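Local coordinates for protein endonuclease V (Bacillus subtilis, PDB 3GA2) that is a magnesium-dependent DNA repair endonuclease that probably nicks double-stranded DNA at the second phosphodiester bond 3' to a deoxyinosine, at residues G44-A48 against G58-I62; S78-I82 against L98-A102. The protein carries 1 engineered substitution. All blocks are in the same frame, centred on the assembly; numbering follows the deposited sequence.

Contact 1 of 2, residues G44-A48 against G58-I62; sequences GVDLA and GVCCI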
ATOM      1  N   GLY A  44       3.255  -0.195  -8.229  1.00  9.46           N
ATOM      2  CA  GLY A  44       3.199   0.723  -7.106  1.00  8.23           C
ATOM      3  C   GLY A  44       1.832   1.373  -7.107  1.00 13.86           C
ATOM      4  O   GLY A  44       1.330   1.747  -8.166  1.00 10.37           O
ATOM      5  N   VAL A  45       1.234   1.515  -5.928  1.00 11.41           N
ATOM      6  CA  VAL A  45      -0.091   2.104  -5.808  1.00 13.87           C
ATOM      7  C   VAL A  45      -0.093   3.277  -4.839  1.00 16.68           C
ATOM      8  O   VAL A  45       0.476   3.203  -3.745  1.00 16.13           O
ATOM      9  CB  VAL A  45      -1.119   1.074  -5.277  1.00  6.29           C
ATOM     10  CG1 VAL A  45      -2.535   1.607  -5.445  1.00 10.12           C
ATOM     11  CG2 VAL A  45      -0.955  -0.251  -6.002  1.00  4.77           C
ATOM     12  N   ASP A  46      -0.725   4.367  -5.245  1.00 11.54           N
ATOM     13  CA  ASP A  46      -0.830   5.518  -4.371  1.00 14.86           C
ATOM     14  C   ASP A  46      -2.155   6.211  -4.660  1.00 18.58           C
ATOM     15  O   ASP A  46      -2.787   5.957  -5.689  1.00 11.94           O
ATOM     16  CB  ASP A  46       0.355   6.471  -4.561  1.00 16.88           C
ATOM     17  CG  ASP A  46       0.688   7.238  -3.291  1.00 23.62           C
ATOM     18  OD1 ASP A  46       1.866   7.630  -3.111  1.00 14.27           O
ATOM     19  OD2 ASP A  46      -0.232   7.446  -2.472  1.00 16.85           O
ATOM     20  N   LEU A  47      -2.565   7.079  -3.741  1.00 12.86           N
ATOM     21  CA  LEU A  47      -3.830   7.797  -3.842  1.00 16.49           C
ATOM     22  C   LEU A  47      -3.631   9.226  -3.351  1.00 23.23           C
ATOM     23  O   LEU A  47      -2.876   9.459  -2.405  1.00 22.75           O
ATOM     24  CB  LEU A  47      -4.868   7.103  -2.959  1.00 25.71           C
ATOM     25  CG  LEU A  47      -6.364   7.139  -3.272  1.00 27.30           C
ATOM     26  CD1 LEU A  47      -6.726   8.383  -4.062  1.00 39.21           C
ATOM     27  CD2 LEU A  47      -6.720   5.895  -4.046  1.00 27.88           C
ATOM     28  N   ALA A  48      -4.299  10.177  -3.998  1.00 27.59           N
ATOM     29  CA  ALA A  48      -4.211  11.586  -3.616  1.00 25.98           C
ATOM     30  C   ALA A  48      -5.612  12.178  -3.541  1.00 32.04           C
ATOM     31  O   ALA A  48      -6.477  11.834  -4.344  1.00 28.22           O
ATOM     32  CB  ALA A  48      -3.367  12.357  -4.618  1.00 18.92           C
ATOM     33  N   GLY A  58     -10.645  11.843  -5.130  1.00 38.14           N
ATOM     34  CA  GLY A  58      -9.432  11.058  -5.022  1.00 35.11           C
ATOM     35  C   GLY A  58      -8.997  10.455  -6.340  1.00 29.96           C
ATOM     36  O   GLY A  58      -9.823  10.084  -7.175  1.00 24.51           O
ATOM     37  N   VAL A  59      -7.688  10.370  -6.533  1.00 26.41           N
ATOM     38  CA  VAL A  59      -7.136   9.790  -7.746  1.00 26.33           C
ATOM     39  C   VAL A  59      -6.117   8.720  -7.381  1.00 25.68           C
ATOM     40  O   VAL A  59      -5.145   8.986  -6.673  1.00 17.92           O
ATOM     41  CB  VAL A  59      -6.430  10.847  -8.616  1.00 26.76           C
ATOM     42  CG1 VAL A  59      -5.875  10.194  -9.872  1.00 27.23           C
ATOM     43  CG2 VAL A  59      -7.401  11.945  -8.986  1.00 38.95           C
ATOM     44  N   CYS A  60      -6.345   7.507  -7.868  1.00 19.79           N
ATOM     45  CA  CYS A  60      -5.433   6.404  -7.602  1.00 21.96           C
ATOM     46  C   CYS A  60      -4.624   6.102  -8.850  1.00 16.47           C
ATOM     47  O   CYS A  60      -5.184   5.938  -9.932  1.00 16.90           O
ATOM     48  CB  CYS A  60      -6.199   5.142  -7.200  1.00 20.57           C
ATOM     49  SG  CYS A  60      -5.162   3.641  -7.202  1.00 14.76           S
ATOM     50  N   CYS A  61      -3.308   6.040  -8.693  1.00 15.35           N
ATOM     51  CA  CYS A  61      -2.421   5.731  -9.801  1.00 13.64           C
ATOM     52  C   CYS A  61      -1.692   4.431  -9.517  1.00 16.59           C
ATOM     53  O   CYS A  61      -1.266   4.168  -8.390  1.00 16.61           O
ATOM     54  CB  CYS A  61      -1.369   6.825 -10.002  1.00 16.50           C
ATOM     55  SG  CYS A  61      -1.969   8.397 -10.650  1.00 28.40           S
ATOM     56  N   ILE A  62      -1.556   3.617 -10.552  1.00 14.35           N
ATOM     57  CA  ILE A  62      -0.836   2.364 -10.450  1.00 11.41           C
ATOM     58  C   ILE A  62       0.265   2.458 -11.494  1.00 13.74           C
ATOM     59  O   ILE A  62      -0.001   2.705 -12.670  1.00 13.56           O
ATOM     60  CB  ILE A  62      -1.735   1.148 -10.756  1.00 10.54           C
ATOM     61  CG1 ILE A  62      -2.796   0.994  -9.663  1.00 14.58           C
ATOM     62  CG2 ILE A  62      -0.889  -0.122 -10.848  1.00 19.50           C
ATOM     63  CD1 ILE A  62      -3.761  -0.158  -9.893  1.00 13.94           C
TER
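Leu47 lays its isobutyl end over the backbone of Val59 and the CB of Cys60, across the antiparallel hairpin of strands 41-52 and 55-66 in the RNase H-like sheet of the enzyme. The methyls divide the task: CD1 sits 3.1 Å from Val59 O, while CD2 reaches Cys60 CB at 3.3 Å, tighter than usual for two carbons. With chi2 at -27°, far from a staggered value, the branch looks strained, and its exact placing is somewhat doubtful. On the same face, Cys60 SG, anti to its backbone N, runs toward Val45 and rests 3.8 Å from Val45 CG1; Ile62 follows more loosely beside Val45. Helix 96-105 covers Cys60 and Ile62 through Leu98, Ala102 and Ala103.

The register rests on two hydrogen-bonded pairs, Asp46 with Cys61 and Ala48 with Val59, each closed by reciprocal N-H to O bonds. They differ in length: Val59 N meets Ala48 O in the carbonyl plane at 2.9 Å, whereas Asp46 N to Cys61 O stretches to 3.2 Å. Between them lies the non-hydrogen-bonded pair of Leu47 and Cys60, where the CA of Cys60 adds a C-H contact to Asp46 O.

Asp46, Ala48, Val59 and Cys61 point to the other face, where helix 217-235 touches Val59 and Cys61. Asp46 is predicted, with Asp116, to bind magnesium; the carboxylates of Asp116 and Asp223 are close by, consistent with a shared metal site, though the very short approach to Asp116 is doubtful in detail. The Asp46 carboxylate leads away from strand 55-66 and is fixed from its own strand: Leu47 N donates to Asp46 OD2 at 2.7 Å, on the anti side and 17° out of the carboxylate plane.

Contact 2 of 2, residues S78-I82 against L98-A102; sequences SMGRI and LIIEA
Leu98 and Ser78 are the central residues of this strand-on-helix contact, each with its CB directed at the other segment. The apolar contacts lie at its two ends. Leu98 CD1 goes to Ile82, meeting its CD1 at 3.5 Å, a tight approach for two methyl carbons, with the two side chains crossing at about a right angle. At the other end, Ser78 CB rests on the Ala102 methyl at 3.8 Å; Ser78 and Ala102 have the closest CA atoms of the two segments.

Contacts with polar groups fill the middle. Leu98 CD2 lies over the strand's main chain at Met79 C and Gly80 N, 3.9 Å from Gly80 N, and comes within 3.4 Å of Ser78 OG. Ser78 OG is anti to its backbone N (chi1 -170°), which brings the hydroxyl against the Glu101 side chain, 3.1 Å from Glu101 CB. Ser78 CB in turn presses on the helix backbone, 3.2 Å from Leu98 O. That carbonyl is already engaged within its own helix, accepting from Ala102 N at 3.1 Å. The Glu101 carboxylate makes a long, weak ion pair with Lys104.

Backbone bonds join the strand to its neighbour in the sheet, strand 55-66. Met79, a selenomethionine, points away from the helix and touches Val59. The axes of strand 78-81 and helix 98-102 pass 7.7 Å apart at 147°, so the helix runs back roughly against the strand, as in the RNase H-like fold, where the helix after the third strand crosses one face of the sheet to reach the fourth.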
ATOM      1  N   SER A  78      -7.407   5.983 -11.690  1.00 18.11           N
ATOM      2  CA  SER A  78      -8.834   5.985 -11.467  1.00 21.13           C
ATOM      3  C   SER A  78      -9.121   7.311 -10.777  1.00 21.33           C
ATOM      4  O   SER A  78      -8.305   7.790  -9.987  1.00 22.45           O
ATOM      5  CB  SER A  78      -9.209   4.810 -10.561  1.00 22.04           C
ATOM      6  OG  SER A  78     -10.614   4.643 -10.494  1.00 51.60           O
HETATM    7  N   MSE A  79     -10.265   7.915 -11.083  1.00 21.99           N
HETATM    8  CA  MSE A  79     -10.628   9.190 -10.477  1.00 21.20           C
HETATM    9  C   MSE A  79     -12.130   9.253 -10.230  1.00 20.07           C
HETATM   10  O   MSE A  79     -12.918   8.770 -11.042  1.00 20.89           O
HETATM   11  CB  MSE A  79     -10.182  10.341 -11.386  1.00 33.90           C
HETATM   12  CG  MSE A  79     -10.318  11.735 -10.783  1.00 47.16           C
HETATM   13 SE   MSE A  79     -12.064  12.546 -11.038  1.00 58.36          SE
HETATM   14  CE  MSE A  79     -11.789  13.235 -12.824  1.00 45.86           C
ATOM     15  N   GLY A  80     -12.514   9.836  -9.097  1.00 21.48           N
ATOM     16  CA  GLY A  80     -13.919   9.955  -8.747  1.00 30.16           C
ATOM     17  C   GLY A  80     -14.131  10.542  -7.360  1.00 29.71           C
ATOM     18  O   GLY A  80     -13.214  10.554  -6.540  1.00 20.79           O
ATOM     19  N   ARG A  81     -15.339  11.028  -7.087  1.00 36.69           N
ATOM     20  CA  ARG A  81     -15.639  11.611  -5.780  1.00 45.07           C
ATOM     21  C   ARG A  81     -15.539  10.539  -4.702  1.00 49.52           C
ATOM     22  O   ARG A  81     -16.198   9.502  -4.781  1.00 54.57           O
ATOM     23  CB  ARG A  81     -17.045  12.223  -5.770  1.00 52.46           C
ATOM     24  CG  ARG A  81     -17.377  13.004  -4.501  1.00 58.83           C
ATOM     25  CD  ARG A  81     -18.759  13.629  -4.579  1.00 62.94           C
ATOM     26  NE  ARG A  81     -19.817  12.621  -4.583  1.00 65.06           N
ATOM     27  CZ  ARG A  81     -20.129  11.864  -3.536  1.00 63.14           C
ATOM     28  NH1 ARG A  81     -19.465  11.999  -2.395  1.00 53.64           N
ATOM     29  NH2 ARG A  81     -21.103  10.970  -3.631  1.00 65.48           N
ATOM     30  N   ILE A  82     -14.706  10.790  -3.700  1.00 46.85           N
ATOM     31  CA  ILE A  82     -14.523   9.842  -2.611  1.00 44.86           C
ATOM     32  C   ILE A  82     -15.714   9.926  -1.660  1.00 42.80           C
ATOM     33  O   ILE A  82     -16.243  11.010  -1.417  1.00 40.73           O
ATOM     34  CB  ILE A  82     -13.226  10.146  -1.828  1.00 41.14           C
ATOM     35  CG1 ILE A  82     -12.583   8.840  -1.369  1.00 46.09           C
ATOM     36  CG2 ILE A  82     -13.522  11.034  -0.628  1.00 48.15           C
ATOM     37  CD1 ILE A  82     -11.926   8.072  -2.492  1.00 41.57           C
ATOM     38  N   LEU A  98     -11.619   2.913  -5.792  1.00 19.62           N
ATOM     39  CA  LEU A  98     -10.748   3.538  -6.783  1.00 23.46           C
ATOM     40  C   LEU A  98      -9.566   2.633  -7.120  1.00 21.10           C
ATOM     41  O   LEU A  98      -9.107   2.602  -8.263  1.00 24.69           O
ATOM     42  CB  LEU A  98     -10.231   4.888  -6.278  1.00 18.21           C
ATOM     43  CG  LEU A  98     -11.252   6.029  -6.319  1.00 13.26           C
ATOM     44  CD1 LEU A  98     -10.688   7.267  -5.655  1.00 15.50           C
ATOM     45  CD2 LEU A  98     -11.616   6.313  -7.768  1.00 14.85           C
ATOM     46  N   ILE A  99      -9.075   1.899  -6.125  1.00 13.39           N
ATOM     47  CA  ILE A  99      -7.948   0.995  -6.334  1.00 14.38           C
ATOM     48  C   ILE A  99      -8.336  -0.136  -7.279  1.00 15.47           C
ATOM     49  O   ILE A  99      -7.601  -0.466  -8.215  1.00 14.89           O
ATOM     50  CB  ILE A  99      -7.460   0.390  -5.003  1.00 18.30           C
ATOM     51  CG1 ILE A  99      -7.029   1.521  -4.063  1.00 15.41           C
ATOM     52  CG2 ILE A  99      -6.296  -0.577  -5.261  1.00 11.33           C
ATOM     53  CD1 ILE A  99      -6.620   1.061  -2.665  1.00 19.20           C
ATOM     54  N   ILE A 100      -9.503  -0.716  -7.035  1.00 14.86           N
ATOM     55  CA  ILE A 100      -9.998  -1.808  -7.856  1.00 20.85           C
ATOM     56  C   ILE A 100     -10.242  -1.330  -9.280  1.00 16.44           C
ATOM     57  O   ILE A 100      -9.894  -2.015 -10.237  1.00 19.78           O
ATOM     58  CB  ILE A 100     -11.311  -2.367  -7.286  1.00 21.50           C
ATOM     59  CG1 ILE A 100     -11.118  -2.736  -5.817  1.00 23.05           C
ATOM     60  CG2 ILE A 100     -11.752  -3.580  -8.093  1.00 25.90           C
ATOM     61  CD1 ILE A 100      -9.953  -3.665  -5.575  1.00 36.12           C
ATOM     62  N   GLU A 101     -10.844  -0.153  -9.411  1.00 19.98           N
ATOM     63  CA  GLU A 101     -11.127   0.417 -10.723  1.00 19.23           C
ATOM     64  C   GLU A 101      -9.861   0.552 -11.556  1.00 19.58           C
ATOM     65  O   GLU A 101      -9.841   0.190 -12.736  1.00 16.40           O
ATOM     66  CB  GLU A 101     -11.773   1.795 -10.580  1.00 24.63           C
ATOM     67  CG  GLU A 101     -13.261   1.805 -10.868  1.00 34.26           C
ATOM     68  CD  GLU A 101     -13.582   1.175 -12.206  1.00 41.52           C
ATOM     69  OE1 GLU A 101     -12.976   1.587 -13.222  1.00 47.77           O
ATOM     70  OE2 GLU A 101     -14.438   0.266 -12.244  1.00 32.89           O
ATOM     71  N   ALA A 102      -8.814   1.083 -10.934  1.00 10.60           N
ATOM     72  CA  ALA A 102      -7.534   1.280 -11.601  1.00 14.25           C
ATOM     73  C   ALA A 102      -6.929  -0.065 -11.984  1.00  9.64           C
ATOM     74  O   ALA A 102      -6.504  -0.261 -13.121  1.00 11.60           O
ATOM     75  CB  ALA A 102      -6.578   2.050 -10.681  1.00 11.70           C
TER

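The centres of contact 1 and contact 2 lie 8 Å apart, and the two follow in series along the chain: the hairpin closes before residues 78-82 begin. Strand 55-66 joins them, pairing with strand 41-52 in contact 1 and with the outermost strand 72-81 on its other side. There Cys60 O and Ser78 N are 2.8 Å apart and Gly58 N and Gly80 O 3.2 Å, both probable hydrogen bonds. Helix 96-105 lies on one face of strands 55-66 and 72-81, and the predicted magnesium ligand Asp46 projects from the other, so the helix and the metal site are on opposite sides of the sheet, with the side chains of Ala102 and Asp46 about 10 Å apart.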